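Local structure of AgaA (Rhizobium radiobacter, 6HLX) at residues Ser13-Val18 with Thr27-Ile32; Ser46-Glu51 with Asp178-Lys183; Ser79-Ala84 with Val139-Leu144. The protein binds the opine agropinic acid as the periplasmic binding protein of an ABC transporter, for import into the bacterium. One frame throughout, in Å; residues are numbered along the deposited sequence.

Interaction 1: residues Ser13-Val18 with Thr27-Ile32; sequences STLDTV and TVKLAI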
loop_
_atom_site.group_PDB
_atom_site.type_symbol
_atom_site.label_atom_id
_atom_site.label_comp_id
_atom_site.label_asym_id
_atom_site.label_seq_id
_atom_site.Cartn_x
_atom_site.Cartn_y
_atom_site.Cartn_z
ATOM N N SER A 13 -5.823 -9.751 8.672
ATOM C CA SER A 13 -5.340 -11.134 8.790
ATOM C C SER A 13 -4.270 -11.203 9.894
ATOM O O SER A 13 -4.125 -12.230 10.559
ATOM C CB SER A 13 -4.750 -11.595 7.461
ATOM O OG SER A 13 -3.695 -10.725 7.094
ATOM N N THR A 14 -3.561 -10.077 10.114
ATOM C CA THR A 14 -2.537 -9.938 11.152
ATOM C C THR A 14 -2.228 -8.475 11.443
ATOM O O THR A 14 -2.399 -7.614 10.578
ATOM C CB THR A 14 -1.230 -10.690 10.789
ATOM O OG1 THR A 14 -0.359 -10.641 11.935
ATOM C CG2 THR A 14 -0.514 -10.110 9.555
ATOM N N LEU A 15 -1.756 -8.203 12.669
ATOM C CA LEU A 15 -1.276 -6.876 13.016
ATOM C C LEU A 15 0.268 -6.911 13.101
ATOM O O LEU A 15 0.881 -5.902 13.439
ATOM C CB LEU A 15 -1.898 -6.366 14.315
ATOM C CG LEU A 15 -3.405 -6.051 14.248
ATOM C CD1 LEU A 15 -3.902 -5.551 15.610
ATOM C CD2 LEU A 15 -3.697 -4.983 13.171
ATOM N N ASP A 16 0.891 -8.086 12.782
ATOM C CA ASP A 16 2.358 -8.254 12.777
ATOM C C ASP A 16 2.920 -7.054 11.982
ATOM O O ASP A 16 2.531 -6.826 10.834
ATOM C CB ASP A 16 2.755 -9.616 12.164
ATOM C CG ASP A 16 4.246 -9.874 12.134
ATOM O OD1 ASP A 16 5.017 -8.897 12.061
ATOM O OD2 ASP A 16 4.641 -11.052 12.129
ATOM N N THR A 17 3.712 -6.203 12.649
ATOM C CA THR A 17 4.055 -4.917 12.030
ATOM C C THR A 17 4.732 -5.010 10.687
ATOM O O THR A 17 4.414 -4.189 9.818
ATOM C CB THR A 17 4.850 -3.999 12.962
ATOM O OG1 THR A 17 6.158 -4.542 13.180
ATOM C CG2 THR A 17 4.111 -3.764 14.322
ATOM N N VAL A 18 5.634 -5.996 10.500
ATOM C CA VAL A 18 6.468 -6.081 9.290
ATOM C C VAL A 18 5.693 -6.600 8.053
ATOM O O VAL A 18 6.173 -6.445 6.920
ATOM C CB VAL A 18 7.771 -6.881 9.522
ATOM C CG1 VAL A 18 8.590 -6.299 10.673
ATOM C CG2 VAL A 18 7.493 -8.370 9.730
ATOM N N THR A 27 -4.556 0.379 8.612
ATOM C CA THR A 27 -5.346 1.421 9.295
ATOM C C THR A 27 -5.281 1.234 10.826
ATOM O O THR A 27 -5.090 2.206 11.540
ATOM C CB THR A 27 -6.808 1.406 8.773
ATOM O OG1 THR A 27 -6.769 1.623 7.353
ATOM C CG2 THR A 27 -7.701 2.461 9.469
ATOM N N VAL A 28 -5.377 -0.032 11.310
ATOM C CA VAL A 28 -5.289 -0.311 12.741
ATOM C C VAL A 28 -3.838 -0.072 13.220
ATOM O O VAL A 28 -3.619 0.583 14.241
ATOM C CB VAL A 28 -5.815 -1.721 13.112
ATOM C CG1 VAL A 28 -5.687 -1.970 14.620
ATOM C CG2 VAL A 28 -7.274 -1.903 12.658
ATOM N N LYS A 29 -2.858 -0.567 12.462
ATOM C CA LYS A 29 -1.439 -0.376 12.850
ATOM C C LYS A 29 -1.083 1.104 12.994
ATOM O O LYS A 29 -0.327 1.460 13.892
ATOM C CB LYS A 29 -0.487 -0.984 11.810
ATOM C CG LYS A 29 -0.407 -2.501 11.930
ATOM C CD LYS A 29 0.794 -3.120 11.188
ATOM C CE LYS A 29 0.771 -2.826 9.685
ATOM N NZ LYS A 29 1.752 -3.679 8.942
ATOM N N LEU A 30 -1.642 1.964 12.128
ATOM C CA LEU A 30 -1.311 3.395 12.144
ATOM C C LEU A 30 -1.970 4.170 13.304
ATOM O O LEU A 30 -1.601 5.314 13.573
ATOM C CB LEU A 30 -1.576 4.035 10.778
ATOM C CG LEU A 30 -0.668 3.489 9.669
ATOM C CD1 LEU A 30 -1.181 3.895 8.313
ATOM C CD2 LEU A 30 0.819 3.889 9.880
ATOM N N ALA A 31 -2.863 3.515 14.038
ATOM C CA ALA A 31 -3.432 4.102 15.251
ATOM C C ALA A 31 -2.522 3.763 16.443
ATOM O O ALA A 31 -2.423 4.549 17.376
ATOM C CB ALA A 31 -4.823 3.509 15.499
ATOM N N ILE A 32 -1.931 2.566 16.446
ATOM C CA ILE A 32 -1.177 2.025 17.590
ATOM C C ILE A 32 0.331 2.214 17.485
ATOM O O ILE A 32 1.011 2.094 18.503
ATOM C CB ILE A 32 -1.515 0.501 17.652
ATOM C CG1 ILE A 32 -3.004 0.282 18.031
ATOM C CG2 ILE A 32 -0.568 -0.323 18.571
ATOM C CD1 ILE A 32 -3.465 -1.218 17.586
HETATM O O HOH W 1 0.041 -6.122 9.800
#
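Val28 opens the contact from the helix side. With CG1 anti to the backbone N (chi1 179°), CB and CG1 meet the CD2 methyl of Leu15, and CD2 lies 3.9 Å from Val28 CB. The two side chains cross at about a right angle. Ile172 of strand 171-176 touches both.

Lys29 follows and does the polar work. Its CD passes over the backbone of the loop, 3.6 Å from Leu15 O. A bend at chi3 then carries NZ to Thr17 O, 2.8 Å away. NZ stands above the carbonyl plane there, 41° out of it. The ammonium also donates to a water at 3.1 Å from NZ. That water lies 3.0 Å from Thr14 O and 2.8 Å from Asp16 O. Val19 O and the carboxylate of Glu135 are further partners of NZ. A buried lysine is thus surrounded by oxygens, with one carboxylate that probably balances its charge. The loop that offers Lys29 these oxygens is shaped from within by an ST turn, in which Asp16 N donates to Thr14 OG1. Asp16 itself faces away from the helix and pairs with Arg88.

The whole is a beta-loop-alpha unit: the loop after strand 3-8 folds back on helix 23-32, which packs on the seven-stranded mixed sheet of this solute-binding protein.

Interaction 2: residues Ser46-Glu51 with Asp178-Lys183; sequences SPELAE and DDYYKK. With SO4 (sulfate ion), chain V; ACT (acetate ion), chain K.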
loop_
_atom_site.group_PDB
_atom_site.type_symbol
_atom_site.label_atom_id
_atom_site.label_comp_id
_atom_site.label_asym_id
_atom_site.label_seq_id
_atom_site.Cartn_x
_atom_site.Cartn_y
_atom_site.Cartn_z
ATOM N N SER A 46 7.271 13.600 8.624
ATOM C CA SER A 46 7.189 14.131 9.978
ATOM C C SER A 46 8.181 13.399 10.903
ATOM O O SER A 46 8.197 12.175 10.880
ATOM C CB SER A 46 5.761 13.963 10.504
ATOM O OG SER A 46 5.643 14.351 11.866
ATOM N N PRO A 47 8.984 14.120 11.726
ATOM C CA PRO A 47 9.860 13.430 12.690
ATOM C C PRO A 47 8.985 12.890 13.830
ATOM O O PRO A 47 8.305 13.649 14.552
ATOM C CB PRO A 47 10.836 14.533 13.128
ATOM C CG PRO A 47 10.071 15.805 12.984
ATOM C CD PRO A 47 9.076 15.595 11.860
ATOM N N GLU A 48 8.921 11.564 13.931
ATOM C CA GLU A 48 8.052 10.896 14.914
ATOM C C GLU A 48 8.887 10.375 16.068
ATOM O O GLU A 48 9.240 11.173 16.930
ATOM C CB GLU A 48 7.156 9.827 14.238
ATOM C CG GLU A 48 6.115 10.456 13.305
ATOM C CD GLU A 48 4.985 11.269 13.931
ATOM O OE1 GLU A 48 4.642 11.032 15.115
ATOM O OE2 GLU A 48 4.415 12.127 13.219
ATOM N N LEU A 49 9.274 9.081 16.084
ATOM C CA LEU A 49 10.155 8.630 17.182
ATOM C C LEU A 49 11.573 9.239 17.084
ATOM O O LEU A 49 12.291 9.334 18.095
ATOM C CB LEU A 49 10.198 7.123 17.278
ATOM C CG LEU A 49 8.857 6.484 17.617
ATOM C CD1 LEU A 49 8.977 4.958 17.578
ATOM C CD2 LEU A 49 8.341 6.958 19.011
ATOM N N ALA A 50 11.952 9.685 15.883
ATOM C CA ALA A 50 13.187 10.453 15.707
ATOM C C ALA A 50 12.775 11.928 15.819
ATOM O O ALA A 50 11.936 12.380 15.039
ATOM C CB ALA A 50 13.809 10.177 14.336
ATOM N N GLU A 51 13.287 12.661 16.814
ATOM C CA GLU A 51 13.013 14.110 16.933
ATOM C C GLU A 51 13.711 14.882 15.789
ATOM O O GLU A 51 13.283 15.970 15.386
ATOM C CB GLU A 51 13.538 14.623 18.265
ATOM C CG GLU A 51 13.113 16.044 18.554
ATOM C CD GLU A 51 13.344 16.476 19.982
ATOM O OE1 GLU A 51 12.920 17.604 20.321
ATOM O OE2 GLU A 51 13.951 15.698 20.758
ATOM N N ASP A 178 -2.263 8.013 27.120
ATOM C CA ASP A 178 -2.036 9.307 27.770
ATOM C C ASP A 178 -0.599 9.809 27.702
ATOM O O ASP A 178 -0.388 11.020 27.689
ATOM C CB ASP A 178 -2.514 9.287 29.223
ATOM C CG ASP A 178 -4.017 9.222 29.384
ATOM O OD1 ASP A 178 -4.741 9.551 28.412
ATOM O OD2 ASP A 178 -4.473 8.855 30.481
ATOM N N ASP A 179 0.372 8.889 27.672
ATOM C CA ASP A 179 1.803 9.227 27.642
ATOM C C ASP A 179 2.352 9.421 26.222
ATOM O O ASP A 179 3.569 9.533 26.051
ATOM C CB ASP A 179 2.628 8.197 28.434
ATOM C CG ASP A 179 2.539 8.367 29.948
ATOM O OD1 ASP A 179 2.009 9.412 30.407
ATOM O OD2 ASP A 179 3.010 7.470 30.669
ATOM N N TYR A 180 1.446 9.547 25.211
ATOM C CA TYR A 180 1.859 9.827 23.817
ATOM C C TYR A 180 2.585 11.186 23.780
ATOM O O TYR A 180 2.270 12.092 24.562
ATOM C CB TYR A 180 0.642 9.830 22.907
ATOM C CG TYR A 180 0.953 10.028 21.439
ATOM C CD1 TYR A 180 1.826 9.173 20.765
ATOM C CD2 TYR A 180 0.323 11.028 20.704
ATOM C CE1 TYR A 180 2.048 9.303 19.392
ATOM C CE2 TYR A 180 0.529 11.158 19.332
ATOM C CZ TYR A 180 1.427 10.324 18.689
ATOM O OH TYR A 180 1.606 10.432 17.336
ATOM N N TYR A 181 3.602 11.300 22.909
ATOM C CA TYR A 181 4.486 12.482 22.904
ATOM C C TYR A 181 3.940 13.757 22.261
ATOM O O TYR A 181 4.606 14.799 22.371
ATOM C CB TYR A 181 5.845 12.131 22.281
ATOM C CG TYR A 181 5.749 11.474 20.923
ATOM C CD1 TYR A 181 5.621 12.236 19.762
ATOM C CD2 TYR A 181 5.804 10.087 20.794
ATOM C CE1 TYR A 181 5.543 11.633 18.505
ATOM C CE2 TYR A 181 5.720 9.471 19.543
ATOM C CZ TYR A 181 5.577 10.246 18.405
ATOM O OH TYR A 181 5.534 9.617 17.181
ATOM N N LYS A 182 2.766 13.719 21.608
ATOM C CA LYS A 182 2.210 14.939 21.007
ATOM C C LYS A 182 1.168 15.545 21.929
ATOM O O LYS A 182 0.227 14.856 22.338
ATOM C CB LYS A 182 1.595 14.653 19.633
ATOM C CG LYS A 182 2.599 14.161 18.606
ATOM C CD LYS A 182 1.965 14.002 17.241
ATOM C CE LYS A 182 2.943 13.397 16.246
ATOM N NZ LYS A 182 2.351 13.284 14.872
ATOM N N LYS A 183 1.339 16.840 22.282
ATOM C CA LYS A 183 0.412 17.548 23.172
ATOM C C LYS A 183 -1.004 17.592 22.561
ATOM O O LYS A 183 -1.153 17.870 21.374
ATOM C CB LYS A 183 0.941 18.979 23.420
ATOM C CG LYS A 183 0.234 19.690 24.568
ATOM C CD LYS A 183 0.592 21.174 24.623
ATOM C CE LYS A 183 0.285 21.815 25.963
ATOM N NZ LYS A 183 -1.169 21.821 26.286
HETATM S S SO4 V . -1.409 5.475 29.588
HETATM O O1 SO4 V . -2.631 5.726 28.768
HETATM O O2 SO4 V . -1.773 5.524 31.054
HETATM O O3 SO4 V . -0.380 6.513 29.363
HETATM O O4 SO4 V . -0.882 4.133 29.283
HETATM C C ACT K . 1.835 17.168 14.287
HETATM O O ACT K . 0.944 17.792 13.667
HETATM O OXT ACT K . 2.167 15.978 14.061
HETATM C CH3 ACT K . 2.574 17.921 15.418
#
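Glu48 meets Tyr181 and Lys182 with its two carboxylate oxygens. Tyr181 OH donates to Glu48 OE1 over 2.7 Å and uses the anti lone pair of that oxygen. Lys182 NZ forms a salt bridge with Glu48 OE2 at 2.9 Å and takes the syn lone pair. OE2 has a second donor, Ser46 OG, also 2.9 Å from it, which comes from above the carboxylate plane. The three bonds should hold the carboxylate firmly and fix its rotation. OE1 lies at the edge of the Tyr181 ring, yet the carboxylate and ring planes are 49° apart. A bend in the glutamate chain at chi2 (-69°) brings the group round to these partners. Leu49 adds an apolar touch, its CD2 3.7 Å from Tyr181 CE2.

The contact joins the five-stranded antiparallel sheet to a loop of the seven-stranded mixed sheet. Ser46 and Pro47 are strand, and Glu48 and Leu49 lie where strand 45-55 is broken by a bulge or short loop. Residues 178-183 lie in the loop between the antiparallel neighbours 171-176 and 190-195.

Tyr181 has its CG between the backbone N and the carbonyl carbon (chi1 52°), which points the ring at Glu48 and Leu49. Tyr180 CE1 lies over one face, toward the rim, 3.6 Å above the ring plane. Lys182 reaches out as an extended chain, and its NZ also binds an acetate ion, whose OXT is 2.8 Å from NZ. Glu481 takes the Tyr180 hydroxyl and the Lys182 ammonium. On the side of 46-51, Arg67 binds the carbonyl oxygens of Pro47 and Glu48. Near the start of the loop, Asp178 N donates to O1 of a sulfate ion at 2.8 Å. Lys162 also binds this sulfate, and both ions probably come from the crystallisation liquor.

Interaction 3: residues Ser79-Ala84 with Val139-Leu144; sequences SADVKA and VPAAWL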
loop_
_atom_site.group_PDB
_atom_site.type_symbol
_atom_site.label_atom_id
_atom_site.label_comp_id
_atom_site.label_asym_id
_atom_site.label_seq_id
_atom_site.Cartn_x
_atom_site.Cartn_y
_atom_site.Cartn_z
ATOM N N SER A 79 17.359 3.210 21.294
ATOM C CA SER A 79 18.035 2.806 20.070
ATOM C C SER A 79 18.097 1.292 19.889
ATOM O O SER A 79 18.033 0.816 18.743
ATOM C CB SER A 79 19.424 3.422 19.995
ATOM O OG SER A 79 20.178 3.080 21.138
ATOM N N ALA A 80 18.145 0.531 21.001
ATOM C CA ALA A 80 18.134 -0.939 20.906
ATOM C C ALA A 80 16.795 -1.446 20.338
ATOM O O ALA A 80 16.772 -2.470 19.640
ATOM C CB ALA A 80 18.393 -1.554 22.266
ATOM N N ASP A 81 15.682 -0.736 20.634
ATOM C CA ASP A 81 14.347 -1.090 20.117
ATOM C C ASP A 81 14.295 -0.826 18.608
ATOM O O ASP A 81 13.757 -1.632 17.854
ATOM C CB ASP A 81 13.241 -0.313 20.860
ATOM C CG ASP A 81 13.340 -0.521 22.358
ATOM O OD1 ASP A 81 13.435 -1.704 22.790
ATOM O OD2 ASP A 81 13.367 0.493 23.099
ATOM N N VAL A 82 14.853 0.309 18.169
ATOM C CA VAL A 82 14.916 0.633 16.745
ATOM C C VAL A 82 15.757 -0.425 16.026
ATOM O O VAL A 82 15.318 -0.968 15.009
ATOM C CB VAL A 82 15.469 2.052 16.501
ATOM C CG1 VAL A 82 15.634 2.329 14.993
ATOM C CG2 VAL A 82 14.576 3.102 17.167
ATOM N N LYS A 83 16.931 -0.779 16.591
ATOM C CA LYS A 83 17.795 -1.771 15.945
ATOM C C LYS A 83 17.103 -3.145 15.826
ATOM O O LYS A 83 17.116 -3.742 14.745
ATOM C CB LYS A 83 19.131 -1.888 16.698
ATOM C CG LYS A 83 20.115 -2.870 16.068
ATOM C CD LYS A 83 21.533 -2.678 16.602
ATOM C CE LYS A 83 22.481 -3.681 15.977
ATOM N NZ LYS A 83 23.878 -3.434 16.409
ATOM N N ALA A 84 16.466 -3.627 16.912
ATOM C CA ALA A 84 15.761 -4.923 16.886
ATOM C C ALA A 84 14.616 -4.916 15.854
ATOM O O ALA A 84 14.421 -5.908 15.133
ATOM C CB ALA A 84 15.217 -5.254 18.277
ATOM N N VAL A 139 8.926 -1.345 17.507
ATOM C CA VAL A 139 8.352 -2.069 18.644
ATOM C C VAL A 139 9.482 -2.341 19.661
ATOM O O VAL A 139 10.662 -2.179 19.315
ATOM C CB VAL A 139 7.576 -3.355 18.226
ATOM C CG1 VAL A 139 6.410 -3.006 17.305
ATOM C CG2 VAL A 139 8.500 -4.376 17.582
ATOM N N PRO A 140 9.164 -2.733 20.916
ATOM C CA PRO A 140 10.235 -2.939 21.895
ATOM C C PRO A 140 11.048 -4.199 21.624
ATOM O O PRO A 140 10.481 -5.253 21.322
ATOM C CB PRO A 140 9.483 -3.027 23.242
ATOM C CG PRO A 140 8.084 -2.551 22.960
ATOM C CD PRO A 140 7.832 -2.924 21.529
ATOM N N ALA A 141 12.385 -4.093 21.784
ATOM C CA ALA A 141 13.293 -5.233 21.638
ATOM C C ALA A 141 12.931 -6.366 22.630
ATOM O O ALA A 141 12.918 -7.540 22.244
ATOM C CB ALA A 141 14.732 -4.786 21.864
ATOM N N ALA A 142 12.616 -6.011 23.894
ATOM C CA ALA A 142 12.271 -6.997 24.941
ATOM C C ALA A 142 10.935 -7.666 24.608
ATOM O O ALA A 142 10.737 -8.847 24.923
ATOM C CB ALA A 142 12.185 -6.315 26.298
ATOM N N TRP A 143 10.010 -6.906 23.962
ATOM C CA TRP A 143 8.708 -7.454 23.569
ATOM C C TRP A 143 8.921 -8.473 22.451
ATOM O O TRP A 143 8.315 -9.543 22.505
ATOM C CB TRP A 143 7.738 -6.344 23.124
ATOM C CG TRP A 143 6.361 -6.845 22.796
ATOM C CD1 TRP A 143 5.294 -6.947 23.642
ATOM C CD2 TRP A 143 5.915 -7.321 21.523
ATOM N NE1 TRP A 143 4.189 -7.414 22.956
ATOM C CE2 TRP A 143 4.547 -7.656 21.654
ATOM C CE3 TRP A 143 6.527 -7.454 20.260
ATOM C CZ2 TRP A 143 3.809 -8.205 20.598
ATOM C CZ3 TRP A 143 5.797 -8.006 19.214
ATOM C CH2 TRP A 143 4.449 -8.368 19.388
ATOM N N LEU A 144 9.775 -8.147 21.442
ATOM C CA LEU A 144 10.077 -9.057 20.330
ATOM C C LEU A 144 10.713 -10.353 20.828
ATOM O O LEU A 144 10.353 -11.418 20.339
ATOM C CB LEU A 144 11.030 -8.411 19.310
ATOM C CG LEU A 144 10.419 -7.446 18.302
ATOM C CD1 LEU A 144 11.514 -6.732 17.504
ATOM C CD2 LEU A 144 9.451 -8.154 17.356
HETATM O O HOH W 2 13.083 -3.341 24.894
#
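Asp81 accepts the backbone N-H of Ala141 with its OD1. The bond from Ala141 N to Asp81 OD1 is 2.8 Å long and nearly straight, at 168°. The donor arrives on the anti side of the oxygen, somewhat out of the carboxylate plane. The torsion explains the reach: CG sits anti to the carbonyl carbon and beside the backbone N (chi1 -55°), which swings the carboxylate towards the start of the other helix. Its second oxygen, OD2, takes the N-H of Thr78. The N3 residue of a capping box makes the same kind of bond. One aspartate therefore serves the first turns of two helices.

Pro140 is the N-cap residue of helix 141-146, and its CA lies 3.5 Å from Asp81 OD1. A water bridges the same oxygen to the next N-H: it is 2.7 Å from Asp81 OD1 and 2.9 Å from Ala142 N. The negative charge probably suits the N-terminal end of this helix.

Beside the polar pair the helices touch through small side chains. Ala84 CB and Ala141 CB are 3.6 Å apart, which allows a close approach. Leu144 also has its CG beside the backbone N (chi1 -80°). This lays CD1 alongside Ala84, 3.8 Å from Ala84 O and 4.1 Å from Ala84 CB.

The hydroxyl of Ser85 bonds to Asp81 O and to Val139 N, and so links the two segments. Helix 79-90 also lies on the five-stranded antiparallel sheet, with Ser79 and Val82 against Val116 of strand 115-120 and Lys83 against Thr110 of strand 105-110.

From the N terminus, interaction 1 closes first, over eight residues, 19-26. It is complete before interaction 2 opens at residue 46. Interaction 2 closes a long loop, and interaction 3 is nested inside it and closes over residues 85-138. Interaction 1 ties the first loop to helix 23-32, beside the seven-stranded mixed sheet. Interaction 2 joins the five-stranded antiparallel sheet to a loop of that mixed sheet. Interaction 3 pairs helices 79-90 and 141-146. Interactions 1 and 3 touch, with Thr17 CG2 3.8 Å from Val139 CG1. Interaction 2 touches neither. The three centres lie about 17 to 18 Å apart, on the same side of the chain's centre.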